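Local coordinates for protein dehydrogenase (Chromobacterium violaceum, PDB 3Q2I) that probably oxidises the UDP-linked sugar acid UDP-GlcNAcA with an NAD cofactor, a step in making 2,3-diacetamido-2,3-dideoxy-D-mannuronic acid, at residues L199-V209 and E327-M338; L258-V266 and Q275-H283. All blocks are in the same frame, centred on the assembly; numbering follows the deposited sequence.

Contact 1 of 2, residues L199-V209 and E327-M338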
loop_
_atom_site.group_PDB
_atom_site.type_symbol
_atom_site.label_atom_id
_atom_site.label_comp_id
_atom_site.label_asym_id
_atom_site.label_seq_id
_atom_site.Cartn_x
_atom_site.Cartn_y
_atom_site.Cartn_z
ATOM N N LEU A 199 -5.277 -19.394 22.167
ATOM C CA LEU A 199 -5.930 -18.212 21.623
ATOM C C LEU A 199 -7.255 -18.519 20.939
ATOM O O LEU A 199 -8.251 -17.853 21.218
ATOM C CB LEU A 199 -4.933 -17.451 20.732
ATOM C CG LEU A 199 -3.630 -16.978 21.368
ATOM C CD1 LEU A 199 -2.649 -16.305 20.382
ATOM C CD2 LEU A 199 -3.978 -16.011 22.499
ATOM N N ASP A 200 -7.283 -19.457 20.005
ATOM C CA ASP A 200 -8.526 -19.872 19.404
ATOM C C ASP A 200 -9.311 -20.844 20.327
ATOM O O ASP A 200 -10.528 -20.689 20.462
ATOM C CB ASP A 200 -8.237 -20.572 18.058
ATOM C CG ASP A 200 -9.512 -21.005 17.348
ATOM O OD1 ASP A 200 -10.048 -22.096 17.681
ATOM O OD2 ASP A 200 -10.099 -20.231 16.576
ATOM N N TRP A 201 -8.611 -21.757 21.013
ATOM C CA TRP A 201 -9.316 -22.846 21.745
ATOM C C TRP A 201 -10.045 -22.252 22.940
ATOM O O TRP A 201 -11.211 -22.598 23.162
ATOM C CB TRP A 201 -8.284 -23.852 22.233
ATOM C CG TRP A 201 -8.901 -24.929 23.079
ATOM C CD1 TRP A 201 -9.905 -25.783 22.711
ATOM C CD2 TRP A 201 -8.477 -25.325 24.399
ATOM N NE1 TRP A 201 -10.184 -26.634 23.769
ATOM C CE2 TRP A 201 -9.324 -26.376 24.805
ATOM C CE3 TRP A 201 -7.492 -24.880 25.279
ATOM C CZ2 TRP A 201 -9.206 -26.995 26.063
ATOM C CZ3 TRP A 201 -7.366 -25.497 26.514
ATOM C CH2 TRP A 201 -8.221 -26.542 26.890
ATOM N N LEU A 202 -9.419 -21.337 23.686
ATOM C CA LEU A 202 -10.133 -20.779 24.845
ATOM C C LEU A 202 -10.914 -19.563 24.441
ATOM O O LEU A 202 -12.046 -19.417 24.875
ATOM C CB LEU A 202 -9.239 -20.382 26.008
ATOM C CG LEU A 202 -8.487 -21.533 26.679
ATOM C CD1 LEU A 202 -7.602 -20.963 27.772
ATOM C CD2 LEU A 202 -9.568 -22.460 27.305
ATOM N N ILE A 203 -10.308 -18.629 23.696
ATOM C CA ILE A 203 -10.977 -17.346 23.551
ATOM C C ILE A 203 -11.922 -17.242 22.360
ATOM O O ILE A 203 -12.921 -16.537 22.417
ATOM C CB ILE A 203 -9.972 -16.126 23.573
ATOM C CG1 ILE A 203 -8.891 -16.339 24.625
ATOM C CG2 ILE A 203 -10.642 -14.740 23.480
ATOM C CD1 ILE A 203 -9.367 -16.304 26.082
ATOM N N GLY A 204 -11.628 -17.979 21.293
ATOM C CA GLY A 204 -12.549 -18.008 20.157
ATOM C C GLY A 204 -11.893 -17.516 18.856
ATOM O O GLY A 204 -10.676 -17.326 18.788
ATOM N N PRO A 205 -12.705 -17.344 17.811
ATOM C CA PRO A 205 -12.141 -17.032 16.501
ATOM C C PRO A 205 -11.406 -15.701 16.504
ATOM O O PRO A 205 -11.956 -14.690 16.935
ATOM C CB PRO A 205 -13.382 -16.918 15.616
ATOM C CG PRO A 205 -14.425 -17.825 16.328
ATOM C CD PRO A 205 -14.159 -17.603 17.771
ATOM N N VAL A 206 -10.193 -15.712 15.935
ATOM C CA VAL A 206 -9.347 -14.526 15.814
ATOM C C VAL A 206 -9.663 -13.846 14.482
ATOM O O VAL A 206 -9.873 -14.496 13.438
ATOM C CB VAL A 206 -7.857 -14.916 15.919
ATOM C CG1 VAL A 206 -6.958 -13.718 15.476
ATOM C CG2 VAL A 206 -7.540 -15.432 17.352
ATOM N N GLU A 207 -9.722 -12.527 14.508
ATOM C CA GLU A 207 -9.936 -11.712 13.316
ATOM C C GLU A 207 -8.615 -11.348 12.648
ATOM O O GLU A 207 -8.450 -11.605 11.460
ATOM C CB GLU A 207 -10.647 -10.402 13.696
ATOM C CG GLU A 207 -10.980 -9.588 12.449
ATOM C CD GLU A 207 -11.883 -8.427 12.752
ATOM O OE1 GLU A 207 -11.416 -7.279 12.725
ATOM O OE2 GLU A 207 -13.049 -8.672 13.106
ATOM N N SER A 208 -7.630 -10.899 13.443
ATOM C CA SER A 208 -6.355 -10.463 12.826
ATOM C C SER A 208 -5.272 -10.423 13.906
ATOM O O SER A 208 -5.602 -10.410 15.122
ATOM C CB SER A 208 -6.501 -9.125 12.088
ATOM O OG SER A 208 -6.781 -8.055 13.011
ATOM N N VAL A 209 -4.025 -10.396 13.443
ATOM C CA VAL A 209 -2.898 -10.218 14.350
ATOM C C VAL A 209 -1.950 -9.179 13.781
ATOM O O VAL A 209 -1.882 -8.955 12.566
ATOM C CB VAL A 209 -2.137 -11.561 14.541
ATOM C CG1 VAL A 209 -3.063 -12.624 15.144
ATOM C CG2 VAL A 209 -1.525 -12.042 13.215
ATOM N N GLU A 327 -8.576 -29.500 13.558
ATOM C CA GLU A 327 -8.435 -28.734 14.797
ATOM C C GLU A 327 -7.018 -28.153 14.862
ATOM O O GLU A 327 -6.856 -26.958 15.159
ATOM C CB GLU A 327 -8.720 -29.607 16.034
ATOM C CG GLU A 327 -8.564 -28.822 17.350
ATOM C CD GLU A 327 -9.658 -27.776 17.584
ATOM O OE1 GLU A 327 -9.506 -26.936 18.511
ATOM O OE2 GLU A 327 -10.685 -27.789 16.856
ATOM N N GLY A 328 -6.010 -28.936 14.466
ATOM C CA GLY A 328 -4.616 -28.482 14.464
ATOM C C GLY A 328 -4.440 -27.280 13.518
ATOM O O GLY A 328 -3.604 -26.432 13.784
ATOM N N LEU A 329 -5.212 -27.206 12.448
ATOM C CA LEU A 329 -5.030 -26.095 11.500
ATOM C C LEU A 329 -5.387 -24.780 12.166
ATOM O O LEU A 329 -4.939 -23.718 11.639
ATOM C CB LEU A 329 -5.953 -26.304 10.307
ATOM C CG LEU A 329 -5.573 -27.412 9.321
ATOM C CD1 LEU A 329 -6.678 -27.516 8.260
ATOM C CD2 LEU A 329 -4.219 -27.180 8.677
ATOM N N LYS A 330 -6.253 -24.787 13.186
ATOM C CA LYS A 330 -6.659 -23.497 13.792
ATOM C C LYS A 330 -5.451 -22.792 14.382
ATOM O O LYS A 330 -5.254 -21.579 14.126
ATOM C CB LYS A 330 -7.776 -23.630 14.832
ATOM C CG LYS A 330 -9.008 -24.263 14.213
ATOM C CD LYS A 330 -10.032 -24.491 15.305
ATOM C CE LYS A 330 -11.256 -25.195 14.800
ATOM N NZ LYS A 330 -12.185 -25.422 15.963
ATOM N N SER A 331 -4.629 -23.464 15.176
ATOM C CA SER A 331 -3.455 -22.772 15.725
ATOM C C SER A 331 -2.378 -22.619 14.670
ATOM O O SER A 331 -1.617 -21.649 14.731
ATOM C CB SER A 331 -2.923 -23.389 17.026
ATOM O OG SER A 331 -2.243 -24.593 16.788
ATOM N N LEU A 332 -2.226 -23.559 13.743
ATOM C CA LEU A 332 -1.223 -23.377 12.689
ATOM C C LEU A 332 -1.557 -22.119 11.919
ATOM O O LEU A 332 -0.624 -21.353 11.607
ATOM C CB LEU A 332 -1.226 -24.564 11.721
ATOM C CG LEU A 332 -0.238 -24.477 10.561
ATOM C CD1 LEU A 332 1.203 -24.460 11.074
ATOM C CD2 LEU A 332 -0.407 -25.619 9.596
ATOM N N GLU A 333 -2.832 -21.899 11.611
ATOM C CA GLU A 333 -3.170 -20.710 10.777
ATOM C C GLU A 333 -2.799 -19.444 11.556
ATOM O O GLU A 333 -2.278 -18.465 10.959
ATOM C CB GLU A 333 -4.685 -20.771 10.507
ATOM C CG GLU A 333 -5.078 -19.628 9.572
ATOM C CD GLU A 333 -6.585 -19.543 9.399
ATOM O OE1 GLU A 333 -7.013 -19.311 8.262
ATOM O OE2 GLU A 333 -7.343 -19.800 10.370
ATOM N N LEU A 334 -2.977 -19.426 12.877
ATOM C CA LEU A 334 -2.536 -18.275 13.678
ATOM C C LEU A 334 -1.028 -18.105 13.617
ATOM O O LEU A 334 -0.536 -16.991 13.517
ATOM C CB LEU A 334 -2.989 -18.394 15.137
ATOM C CG LEU A 334 -4.433 -18.034 15.382
ATOM C CD1 LEU A 334 -4.750 -18.479 16.822
ATOM C CD2 LEU A 334 -4.590 -16.512 15.211
ATOM N N LEU A 335 -0.256 -19.182 13.767
ATOM C CA LEU A 335 1.185 -19.096 13.756
ATOM C C LEU A 335 1.621 -18.519 12.428
ATOM O O LEU A 335 2.514 -17.657 12.377
ATOM C CB LEU A 335 1.819 -20.491 13.949
ATOM C CG LEU A 335 1.734 -21.100 15.346
ATOM C CD1 LEU A 335 2.157 -22.565 15.226
ATOM C CD2 LEU A 335 2.651 -20.328 16.275
ATOM N N ILE A 336 1.001 -19.009 11.336
ATOM C CA ILE A 336 1.438 -18.576 9.985
ATOM C C ILE A 336 1.011 -17.114 9.820
ATOM O O ILE A 336 1.851 -16.338 9.297
ATOM C CB ILE A 336 0.813 -19.460 8.859
ATOM C CG1 ILE A 336 1.372 -20.888 9.036
ATOM C CG2 ILE A 336 1.125 -18.866 7.494
ATOM C CD1 ILE A 336 2.874 -21.022 8.821
ATOM N N ALA A 337 -0.138 -16.699 10.364
ATOM C CA ALA A 337 -0.491 -15.269 10.245
ATOM C C ALA A 337 0.480 -14.400 11.060
ATOM O O ALA A 337 0.895 -13.323 10.566
ATOM C CB ALA A 337 -1.895 -15.040 10.783
ATOM N N MET A 338 0.887 -14.866 12.246
ATOM C CA MET A 338 1.853 -14.126 13.085
ATOM C C MET A 338 3.190 -14.046 12.320
ATOM O O MET A 338 3.814 -12.970 12.294
ATOM C CB MET A 338 2.116 -14.826 14.445
ATOM C CG MET A 338 0.862 -14.963 15.279
ATOM S SD MET A 338 1.332 -15.895 16.778
ATOM C CE MET A 338 -0.179 -15.746 17.707
HETATM O O HOH W 1 -8.845 -24.108 18.861
HETATM O O HOH W 2 -12.517 -23.068 17.298
#

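Contact 2 of 2, residues L258-V266 and Q275-H283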
loop_
_atom_site.group_PDB
_atom_site.type_symbol
_atom_site.label_atom_id
_atom_site.label_comp_id
_atom_site.label_asym_id
_atom_site.label_seq_id
_atom_site.Cartn_x
_atom_site.Cartn_y
_atom_site.Cartn_z
ATOM N N LEU A 258 -9.876 -11.231 31.020
ATOM C CA LEU A 258 -10.760 -10.228 31.598
ATOM C C LEU A 258 -11.994 -10.064 30.764
ATOM O O LEU A 258 -11.894 -9.754 29.580
ATOM C CB LEU A 258 -10.031 -8.884 31.671
ATOM C CG LEU A 258 -8.673 -8.870 32.383
ATOM C CD1 LEU A 258 -8.119 -7.467 32.437
ATOM C CD2 LEU A 258 -8.825 -9.479 33.840
ATOM N N GLY A 259 -13.166 -10.296 31.380
ATOM C CA GLY A 259 -14.420 -9.985 30.731
ATOM C C GLY A 259 -15.397 -9.223 31.605
ATOM O O GLY A 259 -15.055 -8.713 32.666
ATOM N N GLU A 260 -16.600 -9.069 31.077
ATOM C CA GLU A 260 -17.648 -8.252 31.702
ATOM C C GLU A 260 -17.884 -8.686 33.143
ATOM O O GLU A 260 -18.061 -7.857 34.064
ATOM C CB GLU A 260 -18.874 -8.448 30.830
ATOM C CG GLU A 260 -20.163 -7.723 31.199
ATOM C CD GLU A 260 -21.331 -8.272 30.336
ATOM O OE1 GLU A 260 -21.164 -9.187 29.471
ATOM O OE2 GLU A 260 -22.455 -7.766 30.523
ATOM N N LYS A 261 -17.911 -9.996 33.343
ATOM C CA LYS A 261 -18.311 -10.478 34.654
ATOM C C LYS A 261 -17.350 -11.501 35.241
ATOM O O LYS A 261 -17.720 -12.317 36.091
ATOM C CB LYS A 261 -19.762 -10.946 34.643
ATOM C CG LYS A 261 -20.027 -12.101 33.724
ATOM C CD LYS A 261 -21.539 -12.278 33.530
ATOM C CE LYS A 261 -21.847 -13.554 32.750
ATOM N NZ LYS A 261 -23.183 -14.128 33.086
ATOM N N GLY A 262 -16.068 -11.390 34.900
ATOM C CA GLY A 262 -15.088 -12.319 35.402
ATOM C C GLY A 262 -13.672 -11.890 35.093
ATOM O O GLY A 262 -13.448 -11.248 34.055
ATOM N N SER A 263 -12.733 -12.222 35.974
ATOM C CA SER A 263 -11.304 -11.910 35.790
ATOM C C SER A 263 -10.500 -13.099 36.298
ATOM O O SER A 263 -10.685 -13.562 37.445
ATOM C CB SER A 263 -10.881 -10.646 36.551
ATOM O OG SER A 263 -11.610 -9.512 36.104
ATOM N N VAL A 264 -9.645 -13.662 35.460
ATOM C CA VAL A 264 -8.857 -14.816 35.850
ATOM C C VAL A 264 -7.397 -14.650 35.465
ATOM O O VAL A 264 -7.087 -14.003 34.449
ATOM C CB VAL A 264 -9.424 -16.079 35.189
ATOM C CG1 VAL A 264 -8.428 -17.211 35.170
ATOM C CG2 VAL A 264 -10.698 -16.485 35.890
ATOM N N ARG A 265 -6.490 -15.148 36.297
ATOM C CA ARG A 265 -5.125 -15.331 35.899
ATOM C C ARG A 265 -4.647 -16.689 36.353
ATOM O O ARG A 265 -4.778 -17.058 37.533
ATOM C CB ARG A 265 -4.228 -14.222 36.483
ATOM C CG ARG A 265 -2.747 -14.378 36.052
ATOM C CD ARG A 265 -1.850 -13.417 36.835
ATOM N NE ARG A 265 -0.758 -12.856 36.037
ATOM C CZ ARG A 265 0.437 -13.434 35.859
ATOM N NH1 ARG A 265 0.682 -14.641 36.359
ATOM N NH2 ARG A 265 1.400 -12.827 35.161
ATOM N N VAL A 266 -4.107 -17.439 35.408
ATOM C CA VAL A 266 -3.429 -18.708 35.679
ATOM C C VAL A 266 -1.979 -18.521 35.310
ATOM O O VAL A 266 -1.689 -18.174 34.173
ATOM C CB VAL A 266 -3.998 -19.841 34.816
ATOM C CG1 VAL A 266 -3.317 -21.157 35.185
ATOM C CG2 VAL A 266 -5.514 -19.901 34.997
ATOM N N GLN A 275 -3.997 -18.188 40.051
ATOM C CA GLN A 275 -3.548 -17.045 40.865
ATOM C C GLN A 275 -4.653 -16.021 41.101
ATOM O O GLN A 275 -4.613 -15.248 42.050
ATOM C CB GLN A 275 -2.362 -16.367 40.169
ATOM C CG GLN A 275 -1.141 -17.229 40.154
ATOM C CD GLN A 275 0.008 -16.588 39.401
ATOM O OE1 GLN A 275 -0.216 -15.669 38.616
ATOM N NE2 GLN A 275 1.225 -17.099 39.587
ATOM N N HIS A 276 -5.651 -15.979 40.228
ATOM C CA HIS A 276 -6.711 -15.007 40.381
ATOM C C HIS A 276 -7.940 -15.610 39.730
ATOM O O HIS A 276 -7.831 -16.145 38.628
ATOM C CB HIS A 276 -6.389 -13.672 39.714
ATOM C CG HIS A 276 -7.375 -12.600 40.068
ATOM N ND1 HIS A 276 -7.287 -11.881 41.246
ATOM C CD2 HIS A 276 -8.439 -12.096 39.406
ATOM C CE1 HIS A 276 -8.272 -11.002 41.300
ATOM N NE2 HIS A 276 -8.990 -11.117 40.200
ATOM N N TRP A 277 -9.068 -15.616 40.439
ATOM C CA TRP A 277 -10.239 -16.371 40.026
ATOM C C TRP A 277 -11.528 -15.737 40.540
ATOM O O TRP A 277 -12.040 -16.104 41.615
ATOM C CB TRP A 277 -10.122 -17.855 40.435
ATOM C CG TRP A 277 -11.151 -18.758 39.762
ATOM C CD1 TRP A 277 -12.404 -19.044 40.221
ATOM C CD2 TRP A 277 -10.986 -19.504 38.549
ATOM N NE1 TRP A 277 -13.047 -19.884 39.344
ATOM C CE2 TRP A 277 -12.191 -20.199 38.319
ATOM C CE3 TRP A 277 -9.950 -19.610 37.616
ATOM C CZ2 TRP A 277 -12.392 -21.008 37.181
ATOM C CZ3 TRP A 277 -10.150 -20.403 36.497
ATOM C CH2 TRP A 277 -11.352 -21.101 36.296
ATOM N N GLU A 278 -12.018 -14.715 39.861
ATOM C CA GLU A 278 -13.085 -13.877 40.394
ATOM C C GLU A 278 -14.249 -13.726 39.412
ATOM O O GLU A 278 -14.108 -13.169 38.311
ATOM C CB GLU A 278 -12.520 -12.520 40.869
ATOM C CG GLU A 278 -13.580 -11.505 41.265
ATOM C CD GLU A 278 -13.068 -10.335 42.117
ATOM O OE1 GLU A 278 -13.916 -9.672 42.764
ATOM O OE2 GLU A 278 -11.840 -10.066 42.151
ATOM N N PHE A 279 -15.400 -14.282 39.781
ATOM C CA PHE A 279 -16.577 -14.249 38.918
ATOM C C PHE A 279 -17.777 -13.583 39.578
ATOM O O PHE A 279 -17.858 -13.571 40.819
ATOM C CB PHE A 279 -16.917 -15.656 38.435
ATOM C CG PHE A 279 -15.920 -16.216 37.461
ATOM C CD1 PHE A 279 -16.000 -15.906 36.109
ATOM C CD2 PHE A 279 -14.895 -17.035 37.898
ATOM C CE1 PHE A 279 -15.067 -16.431 35.214
ATOM C CE2 PHE A 279 -13.948 -17.547 37.038
ATOM C CZ PHE A 279 -14.056 -17.253 35.659
ATOM N N SER A 280 -18.692 -13.035 38.783
ATOM C CA SER A 280 -19.831 -12.309 39.332
ATOM C C SER A 280 -20.796 -13.256 40.042
ATOM O O SER A 280 -21.457 -12.830 40.990
ATOM C CB SER A 280 -20.576 -11.471 38.294
ATOM O OG SER A 280 -21.248 -12.273 37.346
ATOM N N GLU A 281 -20.877 -14.504 39.570
ATOM C CA GLU A 281 -21.586 -15.565 40.292
ATOM C C GLU A 281 -20.825 -16.883 40.464
ATOM O O GLU A 281 -20.206 -17.393 39.526
ATOM C CB GLU A 281 -22.954 -15.831 39.669
ATOM C CG GLU A 281 -23.058 -15.393 38.230
ATOM C CD GLU A 281 -24.452 -14.925 37.919
ATOM O OE1 GLU A 281 -24.604 -13.848 37.299
ATOM O OE2 GLU A 281 -25.391 -15.638 38.334
ATOM N N PRO A 282 -20.883 -17.454 41.681
ATOM C CA PRO A 282 -20.138 -18.666 42.011
ATOM C C PRO A 282 -20.648 -19.816 41.160
ATOM O O PRO A 282 -21.706 -19.680 40.550
ATOM C CB PRO A 282 -20.482 -18.881 43.489
ATOM C CG PRO A 282 -21.842 -18.265 43.624
ATOM C CD PRO A 282 -21.718 -17.006 42.810
ATOM N N HIS A 283 -19.886 -20.903 41.100
ATOM C CA HIS A 283 -20.199 -22.072 40.288
ATOM C C HIS A 283 -19.633 -23.300 41.000
ATOM O O HIS A 283 -18.620 -23.204 41.685
ATOM C CB HIS A 283 -19.543 -21.947 38.902
ATOM C CG HIS A 283 -19.934 -23.024 37.934
ATOM N ND1 HIS A 283 -19.403 -24.297 37.977
ATOM C CD2 HIS A 283 -20.766 -23.004 36.865
ATOM C CE1 HIS A 283 -19.923 -25.026 37.003
ATOM N NE2 HIS A 283 -20.738 -24.259 36.300
HETATM O O HOH W 3 -20.150 -14.811 36.041
#

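Contact 1 of 2, residues L199-V209 and E327-M338
Leu334 meets both parts of segment 199-209 with its two methyls: CD2 lies 3.7 Å from Val206 CG1, the side chains crossing at a slant, while CD1 reaches Leu199 CB at 4.0 Å. Leu334 has CG anti to its carbonyl carbon (chi1 -79°), and the leucine fork spans helix 193-203 and the strand that follows it. Farther along, Met338 runs extended beyond CG and brings CE to 3.7 Å from Leu199 CD1. Val209 CG2 lies 3.9 Å from Ala337 CB. The segment axes of strand 206-209 and helix 327-338 diverge by 25° and approach to 8.8 Å, consistent with a helix packed on a sheet.

At the other end the contact turns polar. Asp200 crosses Lys330 at about a right angle, its OD1 3.4 Å from Lys330 CD; the charged ends do not pair directly. One water donates to Asp200 OD1 and accepts from Lys330 NZ, whereas Lys330 NZ makes a direct salt bridge, 2.9 Å, to Glu327 OE2 within its own helix. Arg136 pairs with Glu327 OE1. The chemistry implies an apolar seam of helix 327-338 against helix 199-203 and strand 206-209, bordered by a water-linked polar edge where nearby positive charge probably favours ionised carboxylates.

Contact 2 of 2, residues L258-V266 and Q275-H283
Val264 CG2 presses against two aromatic side chains, 3.5 Å from Phe279 CZ and over one face of the Trp277 six-membered ring. The latter is an off-centre CH-pi contact, 4.1 Å to the ring centroid and 30° off its normal. CG2 reaches both rings by lying anti to the carbonyl carbon, beside the backbone N. The Phe279 ring packs directly on the Gly262 backbone, CD1 to CA 3.8 Å. Paired backbone bonds hold this part: Ser263 N gives to Glu278 O at 2.9 Å, with the reverse bond from Glu278 N.

The ends are more open to solvent. At one, Gln275 and His276 both face Arg265 in a classic beta bulge, and Arg265 O accepts from both amides. Gln275 OE1 takes a bond from Arg265 NH1 (2.6 Å); Glu252 OE1 forms a salt bridge to the other terminal nitrogen, NH2. At the opposite end Ser280 N still bonds Lys261 O, but side chains are loosely placed, Lys261 NZ staying 4.5 Å from Glu281 OE1.

The backbone O of Tyr247 of a neighbouring subunit accepts from Ser263 OG. This antiparallel hairpin forms one margin of the chain's mixed sheet; helix 139-149 packs on the Val264 and Trp277 face, and strand 252-259 flanks strand 262-267.

Both contacts use the same mixed sheet of the C-terminal alpha/beta domain. Contact 1 packs helix 325-344 against strand 206-214, near one margin, and contact 2 pairs the two strands at the other. Their centres are 23 Å apart and their nearest atoms about 7 Å, so they do not touch. Helix 139-149 links them, receiving Trp201 and Leu202 from contact 1 and Val264 and Trp277 from contact 2. Neither forms the bound UDP-sugar's pocket: the side chains of Trp201 and Val266 lie about 12 and 13 Å from that ligand. Along the chain, contact 2 is nested within the loop closed by contact 1, and both reach the same neighbouring subunit.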